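Local coordinates for protein GCN5-related N-acetyltransferase (Sphaerobacter thermophilus, PDB 3TT2) that probably transfers an acyl group, most likely acetyl from acetyl-CoA, to a substrate not yet identified, as a member of the GCN5-related N-acetyltransferase family, at residues Gly247-Val252 and Gln269-Val274; Glu70-Ala75 and Met98-Trp103. All coordinates share one frame; numbering follows the deposited sequence.

Contact 1 of 2, residues Gly247-Val252 and Gln269-Val274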
ATOM      1  N   GLY A 247       5.636   9.611  -8.535  1.00 64.33           N
ATOM      2  CA  GLY A 247       6.018   8.240  -8.834  1.00 63.92           C
ATOM      3  C   GLY A 247       5.665   7.247  -7.742  1.00 57.20           C
ATOM      4  O   GLY A 247       5.706   7.566  -6.556  1.00 58.91           O
ATOM      5  N   TRP A 248       5.354   6.023  -8.133  1.00 52.92           N
ATOM      6  CA  TRP A 248       5.212   4.970  -7.148  1.00 51.77           C
ATOM      7  C   TRP A 248       5.902   3.743  -7.675  1.00 52.21           C
ATOM      8  O   TRP A 248       5.686   3.335  -8.821  1.00 57.84           O
ATOM      9  CB  TRP A 248       3.748   4.653  -6.828  1.00 57.37           C
ATOM     10  CG  TRP A 248       3.618   3.572  -5.758  1.00 58.99           C
ATOM     11  CD1 TRP A 248       3.390   2.242  -5.958  1.00 55.62           C
ATOM     12  CD2 TRP A 248       3.746   3.744  -4.334  1.00 56.00           C
ATOM     13  NE1 TRP A 248       3.355   1.580  -4.752  1.00 58.88           N
ATOM     14  CE2 TRP A 248       3.577   2.476  -3.741  1.00 54.81           C
ATOM     15  CE3 TRP A 248       3.995   4.847  -3.506  1.00 55.01           C
ATOM     16  CZ2 TRP A 248       3.632   2.281  -2.356  1.00 57.83           C
ATOM     17  CZ3 TRP A 248       4.050   4.654  -2.129  1.00 59.52           C
ATOM     18  CH2 TRP A 248       3.867   3.378  -1.568  1.00 59.03           C
ATOM     19  N   ILE A 249       6.743   3.161  -6.837  1.00 50.10           N
ATOM     20  CA  ILE A 249       7.428   1.938  -7.211  1.00 57.63           C
ATOM     21  C   ILE A 249       6.819   0.787  -6.442  1.00 59.80           C
ATOM     22  O   ILE A 249       6.973   0.681  -5.224  1.00 61.48           O
ATOM     23  CB  ILE A 249       8.955   2.035  -6.958  1.00 49.31           C
ATOM     24  CG1 ILE A 249       9.533   3.199  -7.741  1.00 48.16           C
ATOM     25  CG2 ILE A 249       9.664   0.776  -7.381  1.00 44.49           C
ATOM     26  CD1 ILE A 249      10.950   3.455  -7.412  1.00 50.90           C
ATOM     27  N   GLY A 250       6.114  -0.076  -7.157  1.00 66.79           N
ATOM     28  CA  GLY A 250       5.509  -1.208  -6.498  1.00 76.35           C
ATOM     29  C   GLY A 250       6.539  -2.182  -5.969  1.00 89.83           C
ATOM     30  O   GLY A 250       6.613  -2.427  -4.762  1.00 97.31           O
ATOM     31  N   SER A 251       7.377  -2.712  -6.852  1.00 93.88           N
ATOM     32  CA  SER A 251       8.307  -3.744  -6.409  1.00 89.78           C
ATOM     33  C   SER A 251       9.696  -3.609  -7.005  1.00 77.14           C
ATOM     34  O   SER A 251       9.862  -3.648  -8.223  1.00 83.02           O
ATOM     35  CB  SER A 251       7.728  -5.131  -6.720  1.00 88.96           C
ATOM     36  OG  SER A 251       7.574  -5.336  -8.122  1.00 87.33           O
ATOM     37  N   VAL A 252      10.694  -3.494  -6.146  1.00 56.75           N
ATOM     38  CA  VAL A 252      12.053  -3.707  -6.596  1.00 57.83           C
ATOM     39  C   VAL A 252      12.515  -5.043  -6.014  1.00 59.25           C
ATOM     40  O   VAL A 252      12.228  -5.347  -4.865  1.00 69.85           O
ATOM     41  CB  VAL A 252      12.973  -2.573  -6.164  1.00 57.61           C
ATOM     42  CG1 VAL A 252      12.895  -2.364  -4.642  1.00 60.98           C
ATOM     43  CG2 VAL A 252      14.392  -2.852  -6.629  1.00 44.23           C
ATOM     44  N   GLN A 269      18.462   3.293  -8.537  1.00 49.53           N
ATOM     45  CA  GLN A 269      19.167   4.464  -9.060  1.00 50.00           C
ATOM     46  C   GLN A 269      18.817   4.739 -10.528  1.00 57.03           C
ATOM     47  O   GLN A 269      18.589   5.890 -10.913  1.00 69.99           O
ATOM     48  CB  GLN A 269      20.678   4.325  -8.867  1.00 39.00           C
ATOM     49  CG  GLN A 269      21.122   4.524  -7.431  1.00 45.24           C
ATOM     50  CD  GLN A 269      22.622   4.250  -7.203  1.00 61.69           C
ATOM     51  OE1 GLN A 269      23.251   3.441  -7.909  1.00 67.95           O
ATOM     52  NE2 GLN A 269      23.196   4.931  -6.201  1.00 60.68           N
ATOM     53  N   GLU A 270      18.751   3.684 -11.336  1.00 47.72           N
ATOM     54  CA  GLU A 270      18.325   3.817 -12.726  1.00 50.27           C
ATOM     55  C   GLU A 270      16.873   4.321 -12.893  1.00 55.88           C
ATOM     56  O   GLU A 270      16.618   5.205 -13.726  1.00 53.26           O
ATOM     57  CB  GLU A 270      18.542   2.511 -13.483  1.00 47.10           C
ATOM     58  CG  GLU A 270      18.273   2.589 -14.976  1.00 53.50           C
ATOM     59  CD  GLU A 270      19.513   2.858 -15.817  1.00 68.11           C
ATOM     60  OE1 GLU A 270      19.398   3.630 -16.793  1.00 77.47           O
ATOM     61  OE2 GLU A 270      20.593   2.298 -15.524  1.00 69.57           O
ATOM     62  N   VAL A 271      15.941   3.772 -12.106  1.00 58.46           N
ATOM     63  CA  VAL A 271      14.533   4.194 -12.149  1.00 56.02           C
ATOM     64  C   VAL A 271      14.411   5.659 -11.765  1.00 56.61           C
ATOM     65  O   VAL A 271      13.665   6.407 -12.380  1.00 58.25           O
ATOM     66  CB  VAL A 271      13.624   3.357 -11.225  1.00 49.64           C
ATOM     67  CG1 VAL A 271      12.200   3.688 -11.473  1.00 39.89           C
ATOM     68  CG2 VAL A 271      13.781   1.935 -11.537  1.00 63.06           C
ATOM     69  N   PHE A 272      15.169   6.067 -10.756  1.00 49.01           N
ATOM     70  CA  PHE A 272      15.191   7.455 -10.336  1.00 46.79           C
ATOM     71  C   PHE A 272      15.692   8.374 -11.449  1.00 53.75           C
ATOM     72  O   PHE A 272      15.224   9.495 -11.612  1.00 65.57           O
ATOM     73  CB  PHE A 272      16.019   7.618  -9.062  1.00 42.27           C
ATOM     74  CG  PHE A 272      15.401   6.961  -7.861  1.00 41.72           C
ATOM     75  CD1 PHE A 272      14.098   6.525  -7.899  1.00 37.29           C
ATOM     76  CD2 PHE A 272      16.127   6.779  -6.691  1.00 49.10           C
ATOM     77  CE1 PHE A 272      13.527   5.927  -6.793  1.00 50.33           C
ATOM     78  CE2 PHE A 272      15.559   6.183  -5.577  1.00 53.10           C
ATOM     79  CZ  PHE A 272      14.264   5.753  -5.628  1.00 53.12           C
ATOM     80  N   GLY A 273      16.640   7.896 -12.229  1.00 53.01           N
ATOM     81  CA  GLY A 273      17.138   8.705 -13.312  1.00 53.11           C
ATOM     82  C   GLY A 273      16.053   8.936 -14.336  1.00 49.74           C
ATOM     83  O   GLY A 273      15.915  10.033 -14.845  1.00 55.52           O
ATOM     84  N   VAL A 274      15.273   7.901 -14.631  1.00 51.22           N
ATOM     85  CA  VAL A 274      14.184   8.016 -15.594  1.00 53.14           C
ATOM     86  C   VAL A 274      13.127   9.020 -15.129  1.00 57.09           C
ATOM     87  O   VAL A 274      12.645   9.842 -15.916  1.00 62.15           O
ATOM     88  CB  VAL A 274      13.506   6.671 -15.831  1.00 48.85           C
ATOM     89  CG1 VAL A 274      12.232   6.866 -16.607  1.00 38.90           C
ATOM     90  CG2 VAL A 274      14.442   5.717 -16.554  1.00 47.56           C
TER

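Contact 2 of 2, residues Glu70-Ala75 and Met98-Trp103. With SO4 (sulfate ion), chain I.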
ATOM      1  N   GLU A  70     -21.237  17.316   9.204  1.00148.43           N
ATOM      2  CA  GLU A  70     -19.848  17.221   8.794  1.00141.99           C
ATOM      3  C   GLU A  70     -19.413  15.804   9.099  1.00131.86           C
ATOM      4  O   GLU A  70     -19.996  15.140   9.963  1.00129.24           O
ATOM      5  CB  GLU A  70     -18.995  18.220   9.569  1.00151.02           C
ATOM      6  CG  GLU A  70     -17.518  18.266   9.179  1.00154.74           C
ATOM      7  CD  GLU A  70     -17.246  19.137   7.963  1.00161.77           C
ATOM      8  OE1 GLU A  70     -18.198  19.766   7.450  1.00166.96           O
ATOM      9  OE2 GLU A  70     -16.075  19.197   7.528  1.00159.93           O
ATOM     10  N   ALA A  71     -18.397  15.325   8.390  1.00125.02           N
ATOM     11  CA  ALA A  71     -18.025  13.931   8.520  1.00112.07           C
ATOM     12  C   ALA A  71     -17.219  13.712   9.800  1.00105.60           C
ATOM     13  O   ALA A  71     -16.082  14.174   9.942  1.00111.39           O
ATOM     14  CB  ALA A  71     -17.204  13.519   7.318  1.00109.61           C
ATOM     15  N   ALA A  72     -17.797  12.925  10.697  1.00 96.07           N
ATOM     16  CA  ALA A  72     -17.203  12.647  11.996  1.00 93.83           C
ATOM     17  C   ALA A  72     -16.150  11.564  11.877  1.00 92.62           C
ATOM     18  O   ALA A  72     -15.088  11.642  12.483  1.00 96.05           O
ATOM     19  CB  ALA A  72     -18.274  12.246  12.992  1.00 96.78           C
ATOM     20  N   ALA A  73     -16.465  10.538  11.097  1.00 91.34           N
ATOM     21  CA  ALA A  73     -15.550   9.423  10.891  1.00 91.16           C
ATOM     22  C   ALA A  73     -15.838   8.724   9.568  1.00 89.56           C
ATOM     23  O   ALA A  73     -16.936   8.832   9.020  1.00 92.38           O
ATOM     24  CB  ALA A  73     -15.633   8.438  12.059  1.00 84.83           C
ATOM     25  N   TYR A  74     -14.831   8.033   9.047  1.00 84.84           N
ATOM     26  CA  TYR A  74     -14.977   7.304   7.800  1.00 81.66           C
ATOM     27  C   TYR A  74     -14.039   6.116   7.739  1.00 79.40           C
ATOM     28  O   TYR A  74     -12.900   6.199   8.197  1.00 85.62           O
ATOM     29  CB  TYR A  74     -14.718   8.235   6.623  1.00 83.30           C
ATOM     30  CG  TYR A  74     -14.398   7.552   5.312  1.00 81.19           C
ATOM     31  CD1 TYR A  74     -13.086   7.293   4.949  1.00 77.68           C
ATOM     32  CD2 TYR A  74     -15.409   7.196   4.420  1.00 82.36           C
ATOM     33  CE1 TYR A  74     -12.788   6.686   3.738  1.00 80.07           C
ATOM     34  CE2 TYR A  74     -15.120   6.590   3.201  1.00 80.28           C
ATOM     35  CZ  TYR A  74     -13.806   6.334   2.863  1.00 79.31           C
ATOM     36  OH  TYR A  74     -13.500   5.737   1.653  1.00 74.22           O
ATOM     37  N   ALA A  75     -14.512   5.030   7.133  1.00 71.64           N
ATOM     38  CA  ALA A  75     -13.660   3.881   6.837  1.00 68.86           C
ATOM     39  C   ALA A  75     -14.017   3.197   5.512  1.00 67.40           C
ATOM     40  O   ALA A  75     -15.173   3.203   5.079  1.00 69.98           O
ATOM     41  CB  ALA A  75     -13.694   2.892   7.978  1.00 66.04           C
HETATM   42  N   MSE A  98     -15.178   9.147  21.998  1.00129.91           N
HETATM   43  CA  MSE A  98     -16.640   9.043  22.004  1.00124.30           C
HETATM   44  C   MSE A  98     -17.210   7.648  21.729  1.00112.65           C
HETATM   45  O   MSE A  98     -18.429   7.464  21.687  1.00107.98           O
HETATM   46  CB  MSE A  98     -17.251  10.066  21.056  1.00121.58           C
HETATM   47  CG  MSE A  98     -16.860  11.486  21.383  1.00124.21           C
HETATM   48 SE   MSE A  98     -17.934  12.750  20.379  0.71118.71          SE
HETATM   49  CE  MSE A  98     -19.670  12.374  21.179  1.00141.48           C
ATOM     50  N   GLY A  99     -16.330   6.682  21.509  1.00108.54           N
ATOM     51  CA  GLY A  99     -16.755   5.347  21.128  1.00107.59           C
ATOM     52  C   GLY A  99     -16.830   5.184  19.620  1.00101.93           C
ATOM     53  O   GLY A  99     -17.195   4.119  19.120  1.00 96.05           O
ATOM     54  N   LEU A 100     -16.469   6.241  18.899  1.00101.72           N
ATOM     55  CA  LEU A 100     -16.571   6.267  17.446  1.00 95.45           C
ATOM     56  C   LEU A 100     -15.499   5.427  16.751  1.00 92.16           C
ATOM     57  O   LEU A 100     -15.796   4.707  15.799  1.00 89.57           O
ATOM     58  CB  LEU A 100     -16.522   7.706  16.942  1.00 95.41           C
ATOM     59  CG  LEU A 100     -17.815   8.192  16.293  1.00 95.65           C
ATOM     60  CD1 LEU A 100     -18.975   8.122  17.279  1.00101.77           C
ATOM     61  CD2 LEU A 100     -17.634   9.597  15.772  1.00 97.95           C
ATOM     62  N   GLY A 101     -14.258   5.520  17.218  1.00 90.45           N
ATOM     63  CA  GLY A 101     -13.193   4.680  16.687  1.00 85.10           C
ATOM     64  C   GLY A 101     -13.463   3.204  16.942  1.00 85.78           C
ATOM     65  O   GLY A 101     -13.130   2.354  16.116  1.00 79.96           O
ATOM     66  N   THR A 102     -14.074   2.899  18.088  1.00 90.95           N
ATOM     67  CA  THR A 102     -14.494   1.532  18.411  1.00 89.94           C
ATOM     68  C   THR A 102     -15.578   1.067  17.441  1.00 84.59           C
ATOM     69  O   THR A 102     -15.576  -0.075  16.977  1.00 85.19           O
ATOM     70  CB  THR A 102     -15.039   1.414  19.860  1.00 97.96           C
ATOM     71  OG1 THR A 102     -13.963   1.527  20.803  1.00 98.94           O
ATOM     72  CG2 THR A 102     -15.742   0.084  20.065  1.00 78.16           C
ATOM     73  N   TRP A 103     -16.494   1.970  17.127  1.00 80.26           N
ATOM     74  CA  TRP A 103     -17.580   1.654  16.228  1.00 71.88           C
ATOM     75  C   TRP A 103     -17.066   1.230  14.850  1.00 81.20           C
ATOM     76  O   TRP A 103     -17.449   0.173  14.348  1.00 79.99           O
ATOM     77  CB  TRP A 103     -18.512   2.848  16.115  1.00 77.26           C
ATOM     78  CG  TRP A 103     -19.812   2.508  15.517  1.00 78.46           C
ATOM     79  CD1 TRP A 103     -20.951   2.153  16.181  1.00 83.88           C
ATOM     80  CD2 TRP A 103     -20.131   2.477  14.122  1.00 77.90           C
ATOM     81  NE1 TRP A 103     -21.962   1.905  15.283  1.00 84.38           N
ATOM     82  CE2 TRP A 103     -21.483   2.100  14.011  1.00 84.15           C
ATOM     83  CE3 TRP A 103     -19.407   2.740  12.957  1.00 78.34           C
ATOM     84  CZ2 TRP A 103     -22.128   1.983  12.778  1.00 87.09           C
ATOM     85  CZ3 TRP A 103     -20.045   2.627  11.739  1.00 84.18           C
ATOM     86  CH2 TRP A 103     -21.394   2.251  11.658  1.00 87.38           C
TER
HETATM   87  S   SO4 I 338     -13.041   5.539  20.999  1.00107.75           S
HETATM   88  O1  SO4 I 338     -12.583   4.524  21.961  1.00 97.93           O
HETATM   89  O2  SO4 I 338     -11.920   6.251  20.370  1.00108.12           O
HETATM   90  O3  SO4 I 338     -13.842   4.889  19.968  1.00104.71           O
HETATM   91  O4  SO4 I 338     -13.884   6.534  21.654  1.00115.33           O

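Contact 1 of 2, residues Gly247-Val252 and Gln269-Val274
In the beta-alpha-beta unit of the C-terminal GNAT domain, Ile249 of strand 246-254 packs against Val271 and Phe272 of helix 263-278. The contact is apolar and small, about 102 Å² summed over both sides, and all three touching residues are buried. The backbones stay well apart, the closest CA pair being Ile249 and Val271 at 8.9 Å, so the gap is bridged by side chains. One methyl does most of this work. Ile249 holds CG1 beside its backbone N, opposite the carbonyl carbon (chi1 -58°), and its outer torsion is extended (chi2 173°), which carries CD1 out to the helix. Ile249 CD1 reaches Phe272 CE1 at 3.6 Å, while Phe272 CD1 and Phe272 CZ each lie 4.4 Å from Ile249 CD1. The approach is therefore centred on a corner of the ring, and it is oblique. The long directions of the two side chains run nearly perpendicular. Phe272 leaves the helix at a slant to the strand, and the ring reaches back to the isoleucine.

Strand, helix and strand 282-290 make the beta-alpha-beta crossover within the GNAT fold, the helix packing on a face of the sheet and joining two adjacent parallel strands. Val271 supplies the second touch from the helix side: Val271 CG1 lies 4.3 Å from Ile249 CD1, whereas Val271 CG2 stays 5.2 Å from Ile249 CD1. Seen from CD1, the directions to Val271 CG1 and Phe272 CE1 open by about 85°, so the methyl is met by consecutive helix residues from distinct directions. Cys238 of strand 233-243 touches both Ile249 and Val271, and Val283 and Leu285 of strand 282-290 also pack on Ile249. Phe272 extends the apolar layer to Met304.

Contact 2 of 2, residues Glu70-Ala75 and Met98-Trp103
Leu100, in the first turn of helix 100-115, directs its CD2 branch at two successive alanines of strand 71-80. Leu100 CD2 lies 3.9 Å from Ala72 CB and 4.4 Å from Ala73 CB, and the two directions open by about 70°. The methyl thus sits over the pair, Ala72 CB being 4.7 Å from Ala73 CB, while Leu100 CD1 is turned away, 6.0 Å from Ala72 CB. Neighbouring strand residues would normally project to opposite faces; here both point at the helix because Ala72 and Ala73 together face Val64, a classic beta bulge.

At the N-terminal end of the helix, away from the alanines, sits a sulfate ion, probably from the crystallisation liquor. Thr102 N donates to sulfate O3 (2.7 Å, 156°). Thr102 OG1 lies beside its own backbone N (chi1 -72°), which brings hydroxyl and amide to the same O3; the hydroxyl bond is at most weak, and OG1 also bonds His145. Gly99 N, at the N-cap, points to O4 at a modelled distance too short to take literally. Met98 and Gly99 close the Arg-x-x-Gly-x-Gly signature of the GNAT pyrophosphate-binding loop, and Leu100, Gly101 and Thr102 begin the helix that follows, so the sulfate probably marks a coenzyme A phosphate position. The chemistry divides accordingly: methyl packing seats the turn on the strand, while its amides face an anion that the helix dipole would be expected to favour.

How the contacts relate
Contact 1 and contact 2 belong to separate GNAT family regions of one chain, on opposite sides of its centre. Their centres are 37 Å apart and their nearest atoms about 18 Å, so they do not touch. The helices are, by topology, probably equivalent, but the strands are not: in contact 1 the strand leads directly into the helix, whereas in contact 2 strand 84-91 intervenes between strand 71-80 and the helix. The level differs too, 269-274 lying mid-helix and 98-103 including a helix start. The sulfate lies at contact 2, on the presumed coenzyme A phosphate site of the N-terminal unit; contact 1 is interior packing and contains no bound group.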